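Local coordinates for protein glycosyl transferase family 9 (Veillonella parvula, PDB 3TOV) that probably transfers a heptose from a nucleotide-activated donor during the building of cell-surface lipopolysaccharide, at residues 265-270 with 281-286; 301-306 with 341-346. All coordinates share one frame; numbering follows the deposited sequence.

Interaction 1. Residues 265-270 with 281-286; sequences LITNDS and VPIVAL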
ATOM      1  N   LEU A 265      -8.884  -7.794  -8.173  1.00 46.65           N
ATOM      2  CA  LEU A 265      -8.581  -8.112  -6.798  1.00 38.59           C
ATOM      3  C   LEU A 265      -9.735  -7.690  -5.867  1.00 46.37           C
ATOM      4  O   LEU A 265     -10.144  -6.529  -5.828  1.00 46.36           O
ATOM      5  CB  LEU A 265      -7.285  -7.428  -6.406  1.00 35.58           C
ATOM      6  CG  LEU A 265      -6.983  -7.476  -4.915  1.00 50.00           C
ATOM      7  CD1 LEU A 265      -7.051  -8.906  -4.415  1.00 54.62           C
ATOM      8  CD2 LEU A 265      -5.619  -6.840  -4.607  1.00 57.70           C
ATOM      9  N   ILE A 266     -10.279  -8.656  -5.140  1.00 48.93           N
ATOM     10  CA  ILE A 266     -11.277  -8.395  -4.114  1.00 42.62           C
ATOM     11  C   ILE A 266     -10.557  -8.439  -2.774  1.00 42.04           C
ATOM     12  O   ILE A 266      -9.744  -9.339  -2.541  1.00 45.93           O
ATOM     13  CB  ILE A 266     -12.346  -9.480  -4.144  1.00 36.48           C
ATOM     14  CG1 ILE A 266     -13.006  -9.507  -5.517  1.00 36.03           C
ATOM     15  CG2 ILE A 266     -13.356  -9.263  -3.049  1.00 33.57           C
ATOM     16  CD1 ILE A 266     -14.123 -10.499  -5.619  1.00 37.81           C
ATOM     17  N   THR A 267     -10.826  -7.483  -1.890  1.00 32.60           N
ATOM     18  CA  THR A 267      -9.957  -7.347  -0.720  1.00 37.60           C
ATOM     19  C   THR A 267     -10.503  -6.465   0.377  1.00 40.39           C
ATOM     20  O   THR A 267     -11.379  -5.647   0.128  1.00 54.60           O
ATOM     21  CB  THR A 267      -8.551  -6.794  -1.106  1.00 55.83           C
ATOM     22  OG1 THR A 267      -7.974  -6.140   0.025  1.00 53.06           O
ATOM     23  CG2 THR A 267      -8.647  -5.777  -2.221  1.00 58.34           C
ATOM     24  N   ASN A 268      -9.967  -6.634   1.585  1.00 32.08           N
ATOM     25  CA  ASN A 268     -10.256  -5.741   2.707  1.00 40.51           C
ATOM     26  C   ASN A 268      -9.253  -4.585   2.791  1.00 48.33           C
ATOM     27  O   ASN A 268      -8.301  -4.536   2.014  1.00 50.51           O
ATOM     28  CB  ASN A 268     -10.277  -6.525   4.010  1.00 42.58           C
ATOM     29  CG  ASN A 268      -9.003  -7.307   4.234  1.00 46.61           C
ATOM     30  OD1 ASN A 268      -8.214  -7.492   3.311  1.00 52.96           O
ATOM     31  ND2 ASN A 268      -8.793  -7.770   5.463  1.00 41.29           N
ATOM     32  N   ASP A 269      -9.467  -3.629   3.695  1.00 55.62           N
ATOM     33  CA  ASP A 269      -8.480  -2.557   3.825  1.00 58.16           C
ATOM     34  C   ASP A 269      -7.268  -3.133   4.504  1.00 60.53           C
ATOM     35  O   ASP A 269      -7.280  -3.394   5.705  1.00 61.80           O
ATOM     36  CB  ASP A 269      -8.984  -1.260   4.514  1.00 96.32           C
ATOM     37  CG  ASP A 269     -10.082  -1.495   5.562  1.00100.68           C
ATOM     38  OD1 ASP A 269     -10.950  -2.386   5.378  1.00105.88           O
ATOM     39  OD2 ASP A 269     -10.094  -0.750   6.571  1.00 94.64           O
ATOM     40  N   SER A 270      -6.247  -3.383   3.693  1.00 67.24           N
ATOM     41  CA  SER A 270      -4.964  -3.904   4.156  1.00 72.27           C
ATOM     42  C   SER A 270      -3.907  -3.616   3.094  1.00 64.77           C
ATOM     43  O   SER A 270      -4.225  -3.506   1.901  1.00 58.67           O
ATOM     44  CB  SER A 270      -5.044  -5.409   4.465  1.00 76.48           C
ATOM     45  OG  SER A 270      -5.284  -6.185   3.301  1.00 74.86           O
ATOM     46  N   VAL A 281      -4.167  -2.996 -10.947  1.00 50.50           N
ATOM     47  CA  VAL A 281      -5.234  -3.969 -10.772  1.00 44.43           C
ATOM     48  C   VAL A 281      -6.514  -3.315 -10.252  1.00 42.41           C
ATOM     49  O   VAL A 281      -6.506  -2.691  -9.196  1.00 40.55           O
ATOM     50  CB  VAL A 281      -4.816  -5.091  -9.805  1.00 46.42           C
ATOM     51  CG1 VAL A 281      -5.586  -6.355 -10.100  1.00 43.94           C
ATOM     52  CG2 VAL A 281      -3.348  -5.368  -9.945  1.00 57.38           C
ATOM     53  N   PRO A 282      -7.624  -3.482 -10.993  1.00 42.04           N
ATOM     54  CA  PRO A 282      -8.955  -3.013 -10.578  1.00 40.98           C
ATOM     55  C   PRO A 282      -9.355  -3.613  -9.241  1.00 42.86           C
ATOM     56  O   PRO A 282      -9.199  -4.807  -9.032  1.00 47.39           O
ATOM     57  CB  PRO A 282      -9.883  -3.542 -11.671  1.00 42.08           C
ATOM     58  CG  PRO A 282      -8.995  -3.833 -12.836  1.00 47.23           C
ATOM     59  CD  PRO A 282      -7.670  -4.230 -12.260  1.00 43.98           C
ATOM     60  N   ILE A 283      -9.891  -2.790  -8.357  1.00 41.84           N
ATOM     61  CA  ILE A 283     -10.092  -3.187  -6.978  1.00 37.19           C
ATOM     62  C   ILE A 283     -11.554  -3.233  -6.578  1.00 37.23           C
ATOM     63  O   ILE A 283     -12.298  -2.291  -6.816  1.00 41.97           O
ATOM     64  CB  ILE A 283      -9.409  -2.182  -6.039  1.00 41.01           C
ATOM     65  CG1 ILE A 283      -7.900  -2.089  -6.329  1.00 42.71           C
ATOM     66  CG2 ILE A 283      -9.707  -2.535  -4.592  1.00 43.08           C
ATOM     67  CD1 ILE A 283      -7.148  -3.394  -6.115  1.00 43.84           C
ATOM     68  N   VAL A 284     -11.978  -4.335  -5.975  1.00 38.84           N
ATOM     69  CA  VAL A 284     -13.225  -4.324  -5.223  1.00 34.43           C
ATOM     70  C   VAL A 284     -12.787  -4.352  -3.769  1.00 41.45           C
ATOM     71  O   VAL A 284     -12.127  -5.298  -3.332  1.00 52.19           O
ATOM     72  CB  VAL A 284     -14.141  -5.528  -5.535  1.00 25.50           C
ATOM     73  CG1 VAL A 284     -15.332  -5.516  -4.605  1.00 29.03           C
ATOM     74  CG2 VAL A 284     -14.625  -5.508  -6.988  1.00 19.64           C
ATOM     75  N   ALA A 285     -13.121  -3.308  -3.026  1.00 32.27           N
ATOM     76  CA  ALA A 285     -12.584  -3.160  -1.686  1.00 34.20           C
ATOM     77  C   ALA A 285     -13.687  -3.147  -0.633  1.00 46.13           C
ATOM     78  O   ALA A 285     -14.645  -2.393  -0.741  1.00 55.32           O
ATOM     79  CB  ALA A 285     -11.751  -1.902  -1.601  1.00 31.08           C
ATOM     80  N   LEU A 286     -13.541  -3.972   0.396  1.00 41.99           N
ATOM     81  CA  LEU A 286     -14.583  -4.096   1.398  1.00 39.19           C
ATOM     82  C   LEU A 286     -14.276  -3.296   2.645  1.00 46.39           C
ATOM     83  O   LEU A 286     -13.562  -3.766   3.523  1.00 53.68           O
ATOM     84  CB  LEU A 286     -14.804  -5.557   1.770  1.00 38.72           C
ATOM     85  CG  LEU A 286     -15.666  -6.372   0.811  1.00 44.00           C
ATOM     86  CD1 LEU A 286     -14.957  -6.630  -0.500  1.00 43.17           C
ATOM     87  CD2 LEU A 286     -16.023  -7.673   1.467  1.00 49.72           C
TER
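Leu265, Leu286 and Thr267 give up the most surface where strands 265-268 and 283-286 run side by side in parallel. Leu265 is held through its backbone at both ends. Its N donates to Pro282 O at 3.1 Å, and its O accepts from Val284 N at 2.9 Å. Its side chain lies alongside that of Ile283, both pointing the same way. CD1 of Ile283 reaches back to Leu265 CB, 4.0 Å away, and also touches CD2. Val281 CG1 adds an apolar contact to the same CB.

Thr267 continues the pairing. Its N donates to Val284 O, and its O takes the N-H of Leu286 at 2.7 Å. The hydroxyl stays within its own segment and bonds the carbonyl of the next residue. With OG1 anti to the backbone N (chi1 155°), it donates to Asn268 O in the carbonyl plane, on a lone pair, at 2.6 Å. The methyl CG2 is left to meet Ile283 CG2 at 4.2 Å, on the face shared by Leu265, Thr267, Ile283 and Ala285. Helix 271-277 packs on this face through Met273 and Ile277.

Leu286 works on the other face. Its CD1 passes over Thr267 O and meets Ile266 CG2 at 4.0 Å, the two side chains crossing at a slant. Ile266 CG1 also lies beside Val284 CB. Helix 334-347 packs here, with Val337 on Ile266 and Ala340 on Val284. The amide of Asn268 donates from ND2 to Lys199 O.

Strand 264-268, helix 271-277 and strand 283-286 form a beta-alpha-beta crossover in the parallel sheet of the C-terminal Rossmann-like domain, one of the two such domains of a GT-B glycosyltransferase.

Interaction 2. Residues 301-306 with 341-346; sequences HAIVLE and AETLLL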
ATOM      1  N   HIS A 301      -8.792   2.608 -10.263  1.00 50.91           N
ATOM      2  CA  HIS A 301     -10.036   2.121 -10.816  1.00 46.75           C
ATOM      3  C   HIS A 301     -10.602   1.103  -9.828  1.00 45.81           C
ATOM      4  O   HIS A 301     -10.331  -0.087  -9.921  1.00 45.63           O
ATOM      5  CB  HIS A 301      -9.834   1.496 -12.197  1.00 53.96           C
ATOM      6  CG  HIS A 301     -11.116   1.081 -12.864  1.00 77.83           C
ATOM      7  ND1 HIS A 301     -11.181   0.070 -13.803  1.00 85.95           N
ATOM      8  CD2 HIS A 301     -12.386   1.543 -12.723  1.00 79.53           C
ATOM      9  CE1 HIS A 301     -12.431  -0.068 -14.215  1.00 81.29           C
ATOM     10  NE2 HIS A 301     -13.182   0.813 -13.576  1.00 77.13           N
ATOM     11  N   ALA A 302     -11.386   1.582  -8.868  1.00 42.55           N
ATOM     12  CA  ALA A 302     -11.927   0.703  -7.842  1.00 37.15           C
ATOM     13  C   ALA A 302     -13.413   0.946  -7.551  1.00 37.59           C
ATOM     14  O   ALA A 302     -14.080   1.738  -8.205  1.00 39.87           O
ATOM     15  CB  ALA A 302     -11.098   0.824  -6.554  1.00 37.73           C
ATOM     16  N   ILE A 303     -13.921   0.226  -6.566  1.00 35.94           N
ATOM     17  CA  ILE A 303     -15.281   0.370  -6.093  1.00 40.34           C
ATOM     18  C   ILE A 303     -15.216  -0.063  -4.643  1.00 47.26           C
ATOM     19  O   ILE A 303     -14.876  -1.202  -4.334  1.00 52.37           O
ATOM     20  CB  ILE A 303     -16.264  -0.593  -6.795  1.00 36.04           C
ATOM     21  CG1 ILE A 303     -16.464  -0.252  -8.256  1.00 32.65           C
ATOM     22  CG2 ILE A 303     -17.620  -0.592  -6.119  1.00 26.71           C
ATOM     23  CD1 ILE A 303     -17.360  -1.276  -8.919  1.00 35.13           C
ATOM     24  N   VAL A 304     -15.545   0.853  -3.755  1.00 45.68           N
ATOM     25  CA  VAL A 304     -15.493   0.605  -2.338  1.00 41.09           C
ATOM     26  C   VAL A 304     -16.900   0.308  -1.829  1.00 49.27           C
ATOM     27  O   VAL A 304     -17.815   1.107  -2.006  1.00 59.79           O
ATOM     28  CB  VAL A 304     -14.897   1.830  -1.657  1.00 31.23           C
ATOM     29  CG1 VAL A 304     -14.940   1.716  -0.133  1.00 36.89           C
ATOM     30  CG2 VAL A 304     -13.502   2.027  -2.183  1.00 17.70           C
ATOM     31  N   LEU A 305     -17.079  -0.858  -1.220  1.00 46.54           N
ATOM     32  CA  LEU A 305     -18.383  -1.244  -0.707  1.00 42.89           C
ATOM     33  C   LEU A 305     -18.428  -0.920   0.764  1.00 45.76           C
ATOM     34  O   LEU A 305     -17.730  -1.554   1.546  1.00 48.38           O
ATOM     35  CB  LEU A 305     -18.634  -2.742  -0.920  1.00 41.47           C
ATOM     36  CG  LEU A 305     -18.415  -3.249  -2.353  1.00 39.53           C
ATOM     37  CD1 LEU A 305     -18.480  -4.765  -2.457  1.00 39.42           C
ATOM     38  CD2 LEU A 305     -19.392  -2.589  -3.317  1.00 33.90           C
ATOM     39  N   GLU A 306     -19.230   0.076   1.140  1.00 45.08           N
ATOM     40  CA  GLU A 306     -19.432   0.378   2.551  1.00 47.96           C
ATOM     41  C   GLU A 306     -20.886   0.216   2.999  1.00 46.40           C
ATOM     42  O   GLU A 306     -21.781  -0.026   2.194  1.00 47.39           O
ATOM     43  CB  GLU A 306     -18.880   1.760   2.906  1.00 57.77           C
ATOM     44  CG  GLU A 306     -18.789   2.720   1.732  1.00 62.95           C
ATOM     45  CD  GLU A 306     -18.076   4.019   2.084  1.00 60.86           C
ATOM     46  OE1 GLU A 306     -17.788   4.255   3.290  1.00 56.77           O
ATOM     47  OE2 GLU A 306     -17.812   4.795   1.140  1.00 57.56           O
ATOM     48  N   ALA A 341     -17.427  -6.613  -9.132  1.00 48.85           N
ATOM     49  CA  ALA A 341     -16.427  -7.270  -9.929  1.00 50.58           C
ATOM     50  C   ALA A 341     -16.847  -7.219 -11.387  1.00 45.55           C
ATOM     51  O   ALA A 341     -16.153  -6.655 -12.230  1.00 43.05           O
ATOM     52  CB  ALA A 341     -16.298  -8.705  -9.474  1.00 62.11           C
ATOM     53  N   GLU A 342     -17.996  -7.816 -11.680  1.00 43.53           N
ATOM     54  CA  GLU A 342     -18.430  -7.961 -13.058  1.00 47.32           C
ATOM     55  C   GLU A 342     -18.431  -6.608 -13.745  1.00 49.12           C
ATOM     56  O   GLU A 342     -18.205  -6.502 -14.952  1.00 51.76           O
ATOM     57  CB  GLU A 342     -19.813  -8.601 -13.121  1.00 59.00           C
ATOM     58  CG  GLU A 342     -19.894  -9.956 -12.415  1.00 70.60           C
ATOM     59  CD  GLU A 342     -21.074 -10.802 -12.884  1.00 77.57           C
ATOM     60  OE1 GLU A 342     -22.156 -10.225 -13.159  1.00 83.29           O
ATOM     61  OE2 GLU A 342     -20.905 -12.039 -12.990  1.00 71.52           O
ATOM     62  N   THR A 343     -18.686  -5.569 -12.960  1.00 46.62           N
ATOM     63  CA  THR A 343     -18.715  -4.215 -13.481  1.00 50.09           C
ATOM     64  C   THR A 343     -17.312  -3.775 -13.843  1.00 51.84           C
ATOM     65  O   THR A 343     -17.060  -3.354 -14.978  1.00 46.39           O
ATOM     66  CB  THR A 343     -19.251  -3.230 -12.437  1.00 52.83           C
ATOM     67  OG1 THR A 343     -20.643  -3.490 -12.201  1.00 58.32           O
ATOM     68  CG2 THR A 343     -19.042  -1.795 -12.910  1.00 43.34           C
ATOM     69  N   LEU A 344     -16.408  -3.864 -12.864  1.00 48.75           N
ATOM     70  CA  LEU A 344     -15.021  -3.460 -13.060  1.00 41.69           C
ATOM     71  C   LEU A 344     -14.368  -4.326 -14.122  1.00 47.59           C
ATOM     72  O   LEU A 344     -13.558  -3.841 -14.912  1.00 47.42           O
ATOM     73  CB  LEU A 344     -14.239  -3.559 -11.756  1.00 38.12           C
ATOM     74  CG  LEU A 344     -14.284  -2.412 -10.741  1.00 38.88           C
ATOM     75  CD1 LEU A 344     -13.595  -2.799  -9.437  1.00 35.15           C
ATOM     76  CD2 LEU A 344     -13.638  -1.173 -11.328  1.00 38.91           C
ATOM     77  N   LEU A 345     -14.738  -5.610 -14.135  1.00 51.51           N
ATOM     78  CA  LEU A 345     -14.194  -6.587 -15.080  1.00 53.08           C
ATOM     79  C   LEU A 345     -14.490  -6.203 -16.515  1.00 55.57           C
ATOM     80  O   LEU A 345     -13.680  -6.436 -17.425  1.00 53.41           O
ATOM     81  CB  LEU A 345     -14.771  -7.965 -14.797  1.00 50.53           C
ATOM     82  CG  LEU A 345     -13.982  -8.705 -13.733  1.00 48.68           C
ATOM     83  CD1 LEU A 345     -14.672 -10.001 -13.401  1.00 54.75           C
ATOM     84  CD2 LEU A 345     -12.601  -8.951 -14.273  1.00 44.29           C
ATOM     85  N   LEU A 346     -15.672  -5.624 -16.698  1.00 56.83           N
ATOM     86  CA  LEU A 346     -16.097  -5.066 -17.969  1.00 56.14           C
ATOM     87  C   LEU A 346     -15.372  -3.747 -18.272  1.00 68.89           C
ATOM     88  O   LEU A 346     -14.675  -3.632 -19.288  1.00 73.77           O
ATOM     89  CB  LEU A 346     -17.603  -4.843 -17.933  1.00 47.57           C
ATOM     90  CG  LEU A 346     -18.191  -4.252 -19.207  1.00 51.35           C
ATOM     91  CD1 LEU A 346     -17.806  -5.109 -20.399  1.00 57.18           C
ATOM     92  CD2 LEU A 346     -19.687  -4.145 -19.086  1.00 38.93           C
TER
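Leu344 extends its CD2 methyl over one face of the His301 ring as a CH-pi contact. The imidazole is brought to the helix by its first torsion, which sets CG anti to the backbone N (chi1 -175°). The ring also has a polar tie to the same helix, since NE2 is hydrogen-bonded to Glu347 OE1 one turn further on.

The rest of the leucine faces Ile303. CG of Leu344 lies 3.8 Å from Ile303 CD1 and 3.9 Å from Ile303 CG1. The two side chains come from the helix and the strand and slide past each other in opposite directions. CD1 of Leu344 also reaches the strand backbone, 4.2 Å from Ala302 CA. Thr343 adds a marginal contact, its CG2 lying 4.4 Å from Ile303 CD1. Its hydroxyl is engaged within the helix, through a hydrogen bond to Lys339 O.

With an alanine in place of Leu344, one face of the His301 ring and the end of Ile303 would probably lose their apolar partner, opening a gap between helix and strand.

The contact is apolar and lies near the surface. Strand 302-305 and the segment 341-346 run nearly antiparallel, at 169°, with their axes 9.2 Å apart. Leu344 also touches Leu264 and Val284, so it spans three adjacent strands. This is a C-terminal helix laid along the edge of a parallel sheet, antiparallel to strand 302-305, as in the layered alpha/beta/alpha sandwich of a Rossmann-like domain.

Interactions 1 and 2 share one parallel sheet, and their centres are about 9 Å apart. Strand 283-286 is the common member, with 264-268 on one side and the outermost strand 302-305 on the other. It joins them through probable hydrogen bonds from Ile303 N to Ile283 O, 3.0 Å, and from Leu305 N to Ala285 O, 2.9 Å. Helix 334-347 also bridges the two contacts, packing on Ile266 and Val284 of interaction 1 and on Ile303 of interaction 2. Along the chain, interaction 1 closes before interaction 2 opens. Together they build one flank of the domain in steps, from an inner strand to its edge.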